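Local atomic coordinates of 4-alpha-glucanotransferase (Streptococcus agalactiae, PDB entry 6M6T), a protein that is a 4-alpha-glucanotransferase (amylomaltase) of the TIM-barrel clan, with glycans bound in two pockets. Residues A[8-13]-A[445-450]; A[364-369]-A[396-401]; A[400-405]-A[427-432]. All blocks are in the same frame, centred on the assembly; numbering follows the deposited sequence.

Contact 1: residues A[8-13]-A[445-450]; sequences GVLMHI and ITCMQD
G8–L10 and I445–C447 run side by side as parallel strands, their axes 4.4 Å apart at closest approach and 35° apart in direction, with G8 beside I445, V9 beside T446 and L10 beside C447. T446 N donates to G8 O (2.9 Å) and L10 N to T446 O (2.8 Å), both nearly straight. Past the strands the ladder frays into a weak bond from M448 N to L10 O, 3.4 Å long, where C447 stands at the N-cap position of the short helix 448-451. In the TIM barrel these are the first and the last strand, so their pairing closes the ring; strand 43-45 flanks the first and strand 389-392 the last. The side chains of L10, I445 and C447 share one face of the sheet. There L10 lays CB against I445 CG2 (3.6 Å), and its CD2 reaches C447 SG, while I445 CD1 lies by G8 CA. V9 and T446 point to the opposite face, V9 onto F32 of helix 27-38 and T446 OG1 bonded to Y437 OH of helix 428-438. M448 folds back toward that layer: CG is anti to its backbone N, and bends at chi2 (65°) and chi3 (59°) carry CE to V9 CG1, 3.4 Å away. The extended chain of M11 slants across the stem of M448, M11 CG on M448 CB at 3.6 Å and M11 CE near M448 CG. F32 also touches M11 and M448.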
loop_
_atom_site.group_PDB
_atom_site.type_symbol
_atom_site.label_atom_id
_atom_site.label_comp_id
_atom_site.label_asym_id
_atom_site.label_seq_id
_atom_site.Cartn_x
_atom_site.Cartn_y
_atom_site.Cartn_z
ATOM N N GLY A 8 -16.106 -3.457 4.426
ATOM C CA GLY A 8 -15.384 -2.934 3.283
ATOM C C GLY A 8 -14.682 -4.054 2.557
ATOM O O GLY A 8 -14.652 -5.202 3.003
ATOM N N VAL A 9 -14.110 -3.695 1.418
ATOM C CA VAL A 9 -13.493 -4.660 0.520
ATOM C C VAL A 9 -12.030 -4.276 0.346
ATOM O O VAL A 9 -11.694 -3.088 0.292
ATOM C CB VAL A 9 -14.270 -4.724 -0.821
ATOM C CG1 VAL A 9 -13.486 -5.395 -1.931
ATOM C CG2 VAL A 9 -15.588 -5.465 -0.612
ATOM N N LEU A 10 -11.156 -5.288 0.305
ATOM C CA LEU A 10 -9.708 -5.096 0.180
ATOM C C LEU A 10 -9.278 -5.446 -1.247
ATOM O O LEU A 10 -9.115 -6.621 -1.606
ATOM C CB LEU A 10 -8.946 -5.926 1.209
ATOM C CG LEU A 10 -7.428 -5.821 1.079
ATOM C CD1 LEU A 10 -6.904 -4.536 1.719
ATOM C CD2 LEU A 10 -6.761 -7.017 1.691
ATOM N N MET A 11 -9.069 -4.409 -2.051
ATOM C CA MET A 11 -8.656 -4.586 -3.438
ATOM C C MET A 11 -7.791 -3.418 -3.883
ATOM O O MET A 11 -8.245 -2.268 -3.910
ATOM C CB MET A 11 -9.844 -4.695 -4.373
ATOM C CG MET A 11 -9.598 -5.714 -5.420
ATOM S SD MET A 11 -10.610 -5.428 -6.849
ATOM C CE MET A 11 -9.998 -6.825 -7.738
ATOM N N HIS A 12 -6.574 -3.714 -4.295
ATOM C CA HIS A 12 -5.715 -2.648 -4.753
ATOM C C HIS A 12 -6.118 -2.211 -6.155
ATOM O O HIS A 12 -6.596 -3.010 -6.969
ATOM C CB HIS A 12 -4.255 -3.094 -4.741
ATOM C CG HIS A 12 -3.293 -1.958 -4.820
ATOM N ND1 HIS A 12 -1.964 -2.130 -5.125
ATOM C CD2 HIS A 12 -3.472 -0.627 -4.638
ATOM C CE1 HIS A 12 -1.358 -0.954 -5.117
ATOM N NE2 HIS A 12 -2.253 -0.024 -4.829
ATOM N N ILE A 13 -5.905 -0.921 -6.426
ATOM C CA ILE A 13 -6.075 -0.356 -7.756
ATOM C C ILE A 13 -5.428 -1.223 -8.829
ATOM O O ILE A 13 -5.870 -1.228 -9.976
ATOM C CB ILE A 13 -5.500 1.067 -7.763
ATOM C CG1 ILE A 13 -5.912 1.801 -6.483
ATOM C CG2 ILE A 13 -5.907 1.801 -9.038
ATOM C CD1 ILE A 13 -7.247 2.420 -6.541
ATOM N N ILE A 445 -13.276 -6.476 6.765
ATOM C CA ILE A 445 -12.854 -6.255 5.385
ATOM C C ILE A 445 -12.725 -7.597 4.684
ATOM O O ILE A 445 -12.105 -8.528 5.211
ATOM C CB ILE A 445 -11.529 -5.482 5.302
ATOM C CG1 ILE A 445 -11.591 -4.241 6.179
ATOM C CG2 ILE A 445 -11.268 -5.078 3.882
ATOM C CD1 ILE A 445 -12.563 -3.227 5.662
ATOM N N THR A 446 -13.295 -7.685 3.489
ATOM C CA THR A 446 -13.320 -8.915 2.719
ATOM C C THR A 446 -12.340 -8.815 1.561
ATOM O O THR A 446 -12.333 -7.820 0.828
ATOM C CB THR A 446 -14.729 -9.195 2.219
ATOM O OG1 THR A 446 -15.584 -9.396 3.357
ATOM C CG2 THR A 446 -14.734 -10.436 1.312
ATOM N N CYS A 447 -11.493 -9.830 1.430
ATOM C CA CYS A 447 -10.465 -9.857 0.403
ATOM C C CYS A 447 -11.128 -10.219 -0.911
ATOM O O CYS A 447 -11.650 -11.331 -1.043
ATOM C CB CYS A 447 -9.397 -10.888 0.757
ATOM S SG CYS A 447 -7.895 -10.256 1.563
ATOM N N MET A 448 -11.107 -9.302 -1.883
ATOM C CA MET A 448 -11.826 -9.549 -3.130
ATOM C C MET A 448 -11.486 -10.906 -3.746
ATOM O O MET A 448 -12.306 -11.468 -4.483
ATOM C CB MET A 448 -11.547 -8.414 -4.128
ATOM C CG MET A 448 -12.180 -8.595 -5.510
ATOM S SD MET A 448 -13.985 -8.565 -5.489
ATOM C CE MET A 448 -14.277 -6.971 -4.799
ATOM N N GLN A 449 -10.311 -11.461 -3.441
ATOM C CA GLN A 449 -10.002 -12.817 -3.889
ATOM C C GLN A 449 -11.041 -13.803 -3.379
ATOM O O GLN A 449 -11.654 -14.542 -4.162
ATOM C CB GLN A 449 -8.612 -13.236 -3.413
ATOM C CG GLN A 449 -7.451 -12.786 -4.270
ATOM C CD GLN A 449 -6.966 -11.402 -3.882
ATOM O OE1 GLN A 449 -7.758 -10.522 -3.486
ATOM N NE2 GLN A 449 -5.657 -11.200 -3.979
ATOM N N ASP A 450 -11.266 -13.804 -2.056
ATOM C CA ASP A 450 -12.110 -14.813 -1.413
ATOM C C ASP A 450 -13.587 -14.617 -1.723
ATOM O O ASP A 450 -14.339 -15.593 -1.776
ATOM C CB ASP A 450 -11.870 -14.785 0.090
ATOM C CG ASP A 450 -10.395 -14.888 0.435
ATOM O OD1 ASP A 450 -9.710 -15.724 -0.208
ATOM O OD2 ASP A 450 -9.923 -14.138 1.333
#

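Contact 2: residues A[364-369]-A[396-401]; sequences MKIMEF and HDNEVI. With AC1 (4,6-dideoxy-4-{[(1S,4R,5S,6S)-4,5,6-trihydroxy-3-(hydroxymethyl)cyclohex-2-en-1-yl]amino}-alpha-D-glucopyranose), chain J; ASO (1,5-anhydro-D-glucitol), chain I.
N398 puts its side-chain amide between I366 and F369. ND2 approaches the F369 ring obliquely, 3.0 Å from CZ, with amide and ring planes 68° apart, and OD1 meets I366 CD1 at 3.2 Å, the two side chains coming from opposite directions. With CG beside the backbone N (chi1 -68°), the N398 amide rises from its loop toward both. E368 slides past N398, its OE1 3.7 Å from N398 CB, and its extended chain brings the carboxylate to the loop backbone, with OE1 3.1 Å from E399 O. OE2 lies against I401 CG1 (3.6 Å). The 3-10 turn that ends strand 363-366, with F369 N bonded to I366 O, sends the E368 carboxylate toward E399 and the F369 ring toward N398 and AC1. Both segments reach bound glycans: D397 lines two pockets, F369 one of them and H396 the other. F369 CZ touches AC1 C6 at 3.4 Å, while D397 OD2 accepts a bond from ASO O3 (2.6 Å). Farther out, R459 holds D397 O, N461 adds a weak bond to D397 OD2, and T395 N gives a weak one to N398 OD1. E399 OE2 is bonded to N407 ND2. The nearby E399 carboxylate (OE1 4.5 Å from E368 OE1) could disfavour charge on E368, though this stays uncertain; toward AC1 and ASO the contact offers an obliquely met ring and a carboxylate acceptor.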
loop_
_atom_site.group_PDB
_atom_site.type_symbol
_atom_site.label_atom_id
_atom_site.label_comp_id
_atom_site.label_asym_id
_atom_site.label_seq_id
_atom_site.Cartn_x
_atom_site.Cartn_y
_atom_site.Cartn_z
ATOM N N MET A 364 -5.706 -4.658 14.506
ATOM C CA MET A 364 -6.109 -5.674 13.552
ATOM C C MET A 364 -6.388 -7.009 14.233
ATOM O O MET A 364 -5.969 -7.263 15.366
ATOM C CB MET A 364 -5.036 -5.839 12.474
ATOM C CG MET A 364 -4.802 -4.567 11.664
ATOM S SD MET A 364 -4.401 -4.920 9.946
ATOM C CE MET A 364 -4.807 -3.348 9.172
ATOM N N LYS A 365 -7.135 -7.855 13.516
ATOM C CA LYS A 365 -7.410 -9.245 13.884
ATOM C C LYS A 365 -7.452 -10.038 12.581
ATOM O O LYS A 365 -8.322 -9.806 11.733
ATOM C CB LYS A 365 -8.725 -9.394 14.667
ATOM C CG LYS A 365 -8.675 -8.937 16.142
ATOM C CD LYS A 365 -7.705 -9.786 16.992
ATOM C CE LYS A 365 -7.453 -9.186 18.384
ATOM N NZ LYS A 365 -8.671 -8.500 18.939
ATOM N N ILE A 366 -6.498 -10.942 12.399
ATOM C CA ILE A 366 -6.385 -11.710 11.169
ATOM C C ILE A 366 -6.843 -13.123 11.494
ATOM O O ILE A 366 -6.091 -13.916 12.065
ATOM C CB ILE A 366 -4.962 -11.680 10.594
ATOM C CG1 ILE A 366 -4.608 -10.258 10.150
ATOM C CG2 ILE A 366 -4.811 -12.667 9.418
ATOM C CD1 ILE A 366 -3.571 -10.195 9.024
ATOM N N MET A 367 -8.076 -13.447 11.113
ATOM C CA MET A 367 -8.669 -14.706 11.548
ATOM C C MET A 367 -7.880 -15.922 11.100
ATOM O O MET A 367 -8.092 -17.013 11.644
ATOM C CB MET A 367 -10.078 -14.843 11.009
ATOM C CG MET A 367 -11.044 -15.631 11.889
ATOM S SD MET A 367 -12.688 -15.464 11.152
ATOM C CE MET A 367 -12.347 -14.183 9.956
ATOM N N GLU A 368 -7.006 -15.779 10.103
ATOM C CA GLU A 368 -6.295 -16.945 9.603
ATOM C C GLU A 368 -5.220 -17.413 10.559
ATOM O O GLU A 368 -4.863 -18.590 10.526
ATOM C CB GLU A 368 -5.698 -16.659 8.227
ATOM C CG GLU A 368 -6.606 -17.115 7.116
ATOM C CD GLU A 368 -6.181 -16.614 5.757
ATOM O OE1 GLU A 368 -4.984 -16.745 5.426
ATOM O OE2 GLU A 368 -7.047 -16.092 5.020
ATOM N N PHE A 369 -4.721 -16.529 11.413
ATOM C CA PHE A 369 -3.762 -16.882 12.450
ATOM C C PHE A 369 -4.408 -17.532 13.670
ATOM O O PHE A 369 -3.691 -17.895 14.612
ATOM C CB PHE A 369 -3.017 -15.632 12.926
ATOM C CG PHE A 369 -2.222 -14.934 11.859
ATOM C CD1 PHE A 369 -1.470 -15.652 10.945
ATOM C CD2 PHE A 369 -2.196 -13.544 11.804
ATOM C CE1 PHE A 369 -0.723 -15.000 9.990
ATOM C CE2 PHE A 369 -1.457 -12.896 10.848
ATOM C CZ PHE A 369 -0.718 -13.626 9.939
ATOM N N HIS A 396 -3.305 -8.935 2.486
ATOM C CA HIS A 396 -2.602 -9.148 1.236
ATOM C C HIS A 396 -1.313 -9.930 1.410
ATOM O O HIS A 396 -0.753 -10.389 0.409
ATOM C CB HIS A 396 -2.312 -7.804 0.586
ATOM C CG HIS A 396 -1.431 -6.911 1.404
ATOM N ND1 HIS A 396 -1.928 -6.001 2.309
ATOM C CD2 HIS A 396 -0.085 -6.781 1.442
ATOM C CE1 HIS A 396 -0.927 -5.352 2.875
ATOM N NE2 HIS A 396 0.202 -5.803 2.363
ATOM N N ASP A 397 -0.829 -10.099 2.645
ATOM C CA ASP A 397 0.371 -10.885 2.908
ATOM C C ASP A 397 0.071 -12.310 3.346
ATOM O O ASP A 397 0.992 -13.127 3.422
ATOM C CB ASP A 397 1.229 -10.188 3.962
ATOM C CG ASP A 397 1.381 -8.705 3.687
ATOM O OD1 ASP A 397 0.479 -7.953 4.122
ATOM O OD2 ASP A 397 2.387 -8.293 3.051
ATOM N N ASN A 398 -1.187 -12.629 3.608
ATOM C CA ASN A 398 -1.613 -13.962 3.991
ATOM C C ASN A 398 -2.118 -14.704 2.772
ATOM O O ASN A 398 -2.396 -14.119 1.729
ATOM C CB ASN A 398 -2.725 -13.888 5.040
ATOM C CG ASN A 398 -2.242 -13.350 6.362
ATOM O OD1 ASN A 398 -2.526 -12.204 6.731
ATOM N ND2 ASN A 398 -1.515 -14.178 7.091
ATOM N N GLU A 399 -2.282 -16.006 2.933
ATOM C CA GLU A 399 -2.866 -16.801 1.873
ATOM C C GLU A 399 -4.306 -16.366 1.615
ATOM O O GLU A 399 -4.948 -15.747 2.458
ATOM C CB GLU A 399 -2.815 -18.272 2.258
ATOM C CG GLU A 399 -1.474 -18.671 2.815
ATOM C CD GLU A 399 -1.531 -19.940 3.628
ATOM O OE1 GLU A 399 -1.747 -19.842 4.868
ATOM O OE2 GLU A 399 -1.370 -21.028 3.020
ATOM N N VAL A 400 -4.811 -16.660 0.420
ATOM C CA VAL A 400 -6.248 -16.578 0.235
ATOM C C VAL A 400 -6.881 -17.697 1.045
ATOM O O VAL A 400 -6.257 -18.741 1.279
ATOM C CB VAL A 400 -6.639 -16.671 -1.250
ATOM C CG1 VAL A 400 -5.860 -15.652 -2.071
ATOM C CG2 VAL A 400 -6.430 -18.089 -1.752
ATOM N N ILE A 401 -8.128 -17.478 1.492
ATOM C CA ILE A 401 -8.804 -18.431 2.382
ATOM C C ILE A 401 -8.782 -19.832 1.789
ATOM O O ILE A 401 -8.531 -20.824 2.494
ATOM C CB ILE A 401 -10.253 -17.983 2.671
ATOM C CG1 ILE A 401 -10.279 -16.709 3.508
ATOM C CG2 ILE A 401 -11.042 -19.098 3.366
ATOM C CD1 ILE A 401 -11.612 -16.035 3.480
HETATM C C1 AC1 J . 3.579 -14.109 12.152
HETATM O O2 AC1 J . 5.968 -14.466 12.391
HETATM C C2 AC1 J . 4.965 -13.871 11.550
HETATM C C4A AC1 J . 4.272 -7.074 9.030
HETATM C C3 AC1 J . 5.230 -12.396 11.513
HETATM O O3 AC1 J . 6.525 -12.227 10.950
HETATM C C4 AC1 J . 4.177 -11.697 10.652
HETATM N N4A AC1 J . 4.326 -10.240 10.689
HETATM C C5 AC1 J . 2.782 -11.994 11.160
HETATM O O5 AC1 J . 2.563 -13.433 11.307
HETATM C C6 AC1 J . 1.776 -11.345 10.185
HETATM C C1B AC1 J . 5.316 -9.679 9.760
HETATM C C2B AC1 J . 5.768 -8.391 10.373
HETATM O O2B AC1 J . 6.158 -8.686 11.714
HETATM C C3B AC1 J . 4.593 -7.448 10.425
HETATM O O3B AC1 J . 4.952 -6.245 11.089
HETATM O O4 AC1 J . 3.091 -6.245 9.034
HETATM C C5B AC1 J . 4.129 -8.212 8.220
HETATM C C7B AC1 J . 4.687 -9.451 8.543
HETATM C C6B AC1 J . 3.399 -8.053 6.903
HETATM O O6B AC1 J . 2.438 -7.012 7.094
HETATM C C1 ASO I . 4.619 -3.780 5.908
HETATM C C2 ASO I . 4.015 -4.749 4.870
HETATM C C3 ASO I . 5.044 -5.831 4.502
HETATM C C4 ASO I . 6.297 -5.129 3.947
HETATM C C5 ASO I . 6.829 -4.158 4.965
HETATM C C6 ASO I . 7.906 -3.301 4.302
HETATM O O2 ASO I . 2.808 -5.344 5.362
HETATM O O3 ASO I . 4.473 -6.751 3.509
HETATM O O4 ASO I . 7.328 -6.077 3.579
HETATM O O5 ASO I . 5.818 -3.217 5.339
HETATM O O6 ASO I . 7.847 -1.961 4.824
#

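Contact 3: residues A[400-405]-A[427-432]; sequences VINGWF and PITETV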
loop_
_atom_site.group_PDB
_atom_site.type_symbol
_atom_site.label_atom_id
_atom_site.label_comp_id
_atom_site.label_asym_id
_atom_site.label_seq_id
_atom_site.Cartn_x
_atom_site.Cartn_y
_atom_site.Cartn_z
ATOM N N VAL A 400 -4.811 -16.660 0.420
ATOM C CA VAL A 400 -6.248 -16.578 0.235
ATOM C C VAL A 400 -6.881 -17.697 1.045
ATOM O O VAL A 400 -6.257 -18.741 1.279
ATOM C CB VAL A 400 -6.639 -16.671 -1.250
ATOM C CG1 VAL A 400 -5.860 -15.652 -2.071
ATOM C CG2 VAL A 400 -6.430 -18.089 -1.752
ATOM N N ILE A 401 -8.128 -17.478 1.492
ATOM C CA ILE A 401 -8.804 -18.431 2.382
ATOM C C ILE A 401 -8.782 -19.832 1.789
ATOM O O ILE A 401 -8.531 -20.824 2.494
ATOM C CB ILE A 401 -10.253 -17.983 2.671
ATOM C CG1 ILE A 401 -10.279 -16.709 3.508
ATOM C CG2 ILE A 401 -11.042 -19.098 3.366
ATOM C CD1 ILE A 401 -11.612 -16.035 3.480
ATOM N N ASN A 402 -9.056 -19.941 0.486
ATOM C CA ASN A 402 -8.986 -21.244 -0.155
ATOM C C ASN A 402 -7.614 -21.853 -0.003
ATOM O O ASN A 402 -7.495 -23.077 0.135
ATOM C CB ASN A 402 -9.343 -21.130 -1.621
ATOM C CG ASN A 402 -10.808 -21.288 -1.847
ATOM O OD1 ASN A 402 -11.487 -21.969 -1.078
ATOM N ND2 ASN A 402 -11.321 -20.658 -2.898
ATOM N N GLY A 403 -6.574 -21.017 -0.014
ATOM C CA GLY A 403 -5.226 -21.522 0.188
ATOM C C GLY A 403 -4.936 -21.865 1.639
ATOM O O GLY A 403 -4.366 -22.918 1.936
ATOM N N TRP A 404 -5.313 -20.974 2.563
ATOM C CA TRP A 404 -5.110 -21.238 3.989
ATOM C C TRP A 404 -5.748 -22.559 4.405
ATOM O O TRP A 404 -5.160 -23.324 5.178
ATOM C CB TRP A 404 -5.665 -20.071 4.808
ATOM C CG TRP A 404 -6.076 -20.405 6.201
ATOM C CD1 TRP A 404 -5.312 -20.307 7.327
ATOM C CD2 TRP A 404 -7.373 -20.847 6.632
ATOM N NE1 TRP A 404 -6.046 -20.670 8.429
ATOM C CE2 TRP A 404 -7.314 -21.008 8.030
ATOM C CE3 TRP A 404 -8.577 -21.129 5.969
ATOM C CZ2 TRP A 404 -8.408 -21.450 8.779
ATOM C CZ3 TRP A 404 -9.666 -21.565 6.720
ATOM C CH2 TRP A 404 -9.569 -21.722 8.110
ATOM N N PHE A 405 -6.928 -22.869 3.853
ATOM C CA PHE A 405 -7.631 -24.095 4.212
ATOM C C PHE A 405 -6.937 -25.370 3.732
ATOM O O PHE A 405 -7.213 -26.442 4.278
ATOM C CB PHE A 405 -9.064 -24.073 3.682
ATOM C CG PHE A 405 -9.950 -25.079 4.358
ATOM C CD1 PHE A 405 -10.197 -24.989 5.720
ATOM C CD2 PHE A 405 -10.496 -26.144 3.651
ATOM C CE1 PHE A 405 -10.986 -25.927 6.362
ATOM C CE2 PHE A 405 -11.288 -27.085 4.285
ATOM C CZ PHE A 405 -11.535 -26.975 5.640
ATOM N N PRO A 427 -18.738 -23.864 -0.245
ATOM C CA PRO A 427 -17.328 -23.460 -0.318
ATOM C C PRO A 427 -16.952 -22.703 0.945
ATOM O O PRO A 427 -17.708 -21.860 1.423
ATOM C CB PRO A 427 -17.265 -22.565 -1.568
ATOM C CG PRO A 427 -18.587 -22.732 -2.265
ATOM C CD PRO A 427 -19.571 -23.129 -1.214
ATOM N N ILE A 428 -15.780 -23.016 1.498
ATOM C CA ILE A 428 -15.448 -22.496 2.817
ATOM C C ILE A 428 -15.104 -21.014 2.822
ATOM O O ILE A 428 -14.965 -20.430 3.901
ATOM C CB ILE A 428 -14.303 -23.315 3.447
ATOM C CG1 ILE A 428 -14.265 -23.065 4.957
ATOM C CG2 ILE A 428 -12.957 -22.985 2.772
ATOM C CD1 ILE A 428 -13.775 -24.195 5.740
ATOM N N THR A 429 -14.986 -20.365 1.666
ATOM C CA THR A 429 -14.780 -18.918 1.707
ATOM C C THR A 429 -16.031 -18.214 2.212
ATOM O O THR A 429 -15.953 -17.262 3.003
ATOM C CB THR A 429 -14.397 -18.391 0.332
ATOM O OG1 THR A 429 -15.389 -18.794 -0.624
ATOM C CG2 THR A 429 -13.025 -18.916 -0.076
ATOM N N GLU A 430 -17.196 -18.691 1.774
ATOM C CA GLU A 430 -18.466 -18.196 2.279
ATOM C C GLU A 430 -18.655 -18.569 3.755
ATOM O O GLU A 430 -19.185 -17.766 4.542
ATOM C CB GLU A 430 -19.596 -18.737 1.384
ATOM C CG GLU A 430 -19.819 -17.913 0.089
ATOM C CD GLU A 430 -20.280 -18.727 -1.121
ATOM O OE1 GLU A 430 -20.375 -18.136 -2.228
ATOM O OE2 GLU A 430 -20.535 -19.945 -0.977
ATOM N N THR A 431 -18.177 -19.748 4.164
ATOM C CA THR A 431 -18.178 -20.092 5.580
ATOM C C THR A 431 -17.399 -19.060 6.387
ATOM O O THR A 431 -17.954 -18.371 7.264
ATOM C CB THR A 431 -17.574 -21.485 5.793
ATOM O OG1 THR A 431 -18.042 -22.393 4.786
ATOM C CG2 THR A 431 -17.957 -22.029 7.177
ATOM N N VAL A 432 -16.099 -18.943 6.087
ATOM C CA VAL A 432 -15.224 -18.086 6.877
ATOM C C VAL A 432 -15.776 -16.673 6.910
ATOM O O VAL A 432 -15.776 -16.023 7.960
ATOM C CB VAL A 432 -13.780 -18.130 6.332
ATOM C CG1 VAL A 432 -12.889 -17.096 7.048
ATOM C CG2 VAL A 432 -13.195 -19.523 6.483
#
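Two helix starts on the outside of the TIM barrel meet here: I401, N402 and W404 of the short helix 401-404, which follows strand 389-392 and its loop, with F405 next in the chain, lie against I428, T429 and V432 from the first turn of helix 428-438, which leads on to strand 443-447. V400 and P427 occupy the respective N-cap positions. I428 CD1 sits over a face of the F405 ring, a CH-pi contact 3.6 Å from the ring centroid and 23° off its normal, displaced toward the rim at CE1. I428 holds CG1 anti to its backbone N (chi1 -162°), which sends CD1 out to the ring while CG2 stays by F405 CG. The two side chains cross at about a right angle, and K413 and E417 of helix 410-419 also touch F405. I401 and V432 reach toward each other tip to tip, CG2 to CG2 at 3.8 Å; I401 CG2 also lies 4.0 Å from T429 CG2. The V432 CG2 methyl serves W404 as well, meeting CZ3 obliquely at 4.1 Å. T429 CG2 is almost equally distant from CG, OD1 and ND2 of N402, 3.6 Å from OD1, so a methyl and not a donor meets the amide. The polar ends turn to a neighbouring loop: T429 OG1 is bonded to D453 OD1, and N402 ND2 to K454 O with a weaker bond to D453. W404 NE1 has a weak bond to E368 O. Between the helix starts, then, cohesion comes from methyl, ring and amide-surface packing, while the directional bonds tie each of them to other parts of the fold.

Overall arrangement
Contact 1 is the deepest of the three, entirely buried and held by backbone bonds between the first and last barrel strands. Contact 2, only partly buried, reaches the same sheet where the end of strand 363-366 and the loop after strand 389-392 border the glycan pockets, and polar and aromatic groups, with ligand beside them, replace the strand ladder. Contact 3 lies farthest from the centre of the chain, yet most of its touching residues are buried, and its packing is chiefly apolar. V400 and I401 belong to both contacts 2 and 3. From contact 1, D450 OD1 probably accepts a hydrogen bond from I401 N, joining the helix after the last strand to the start of helix 401-404; D450 O also packs on T429.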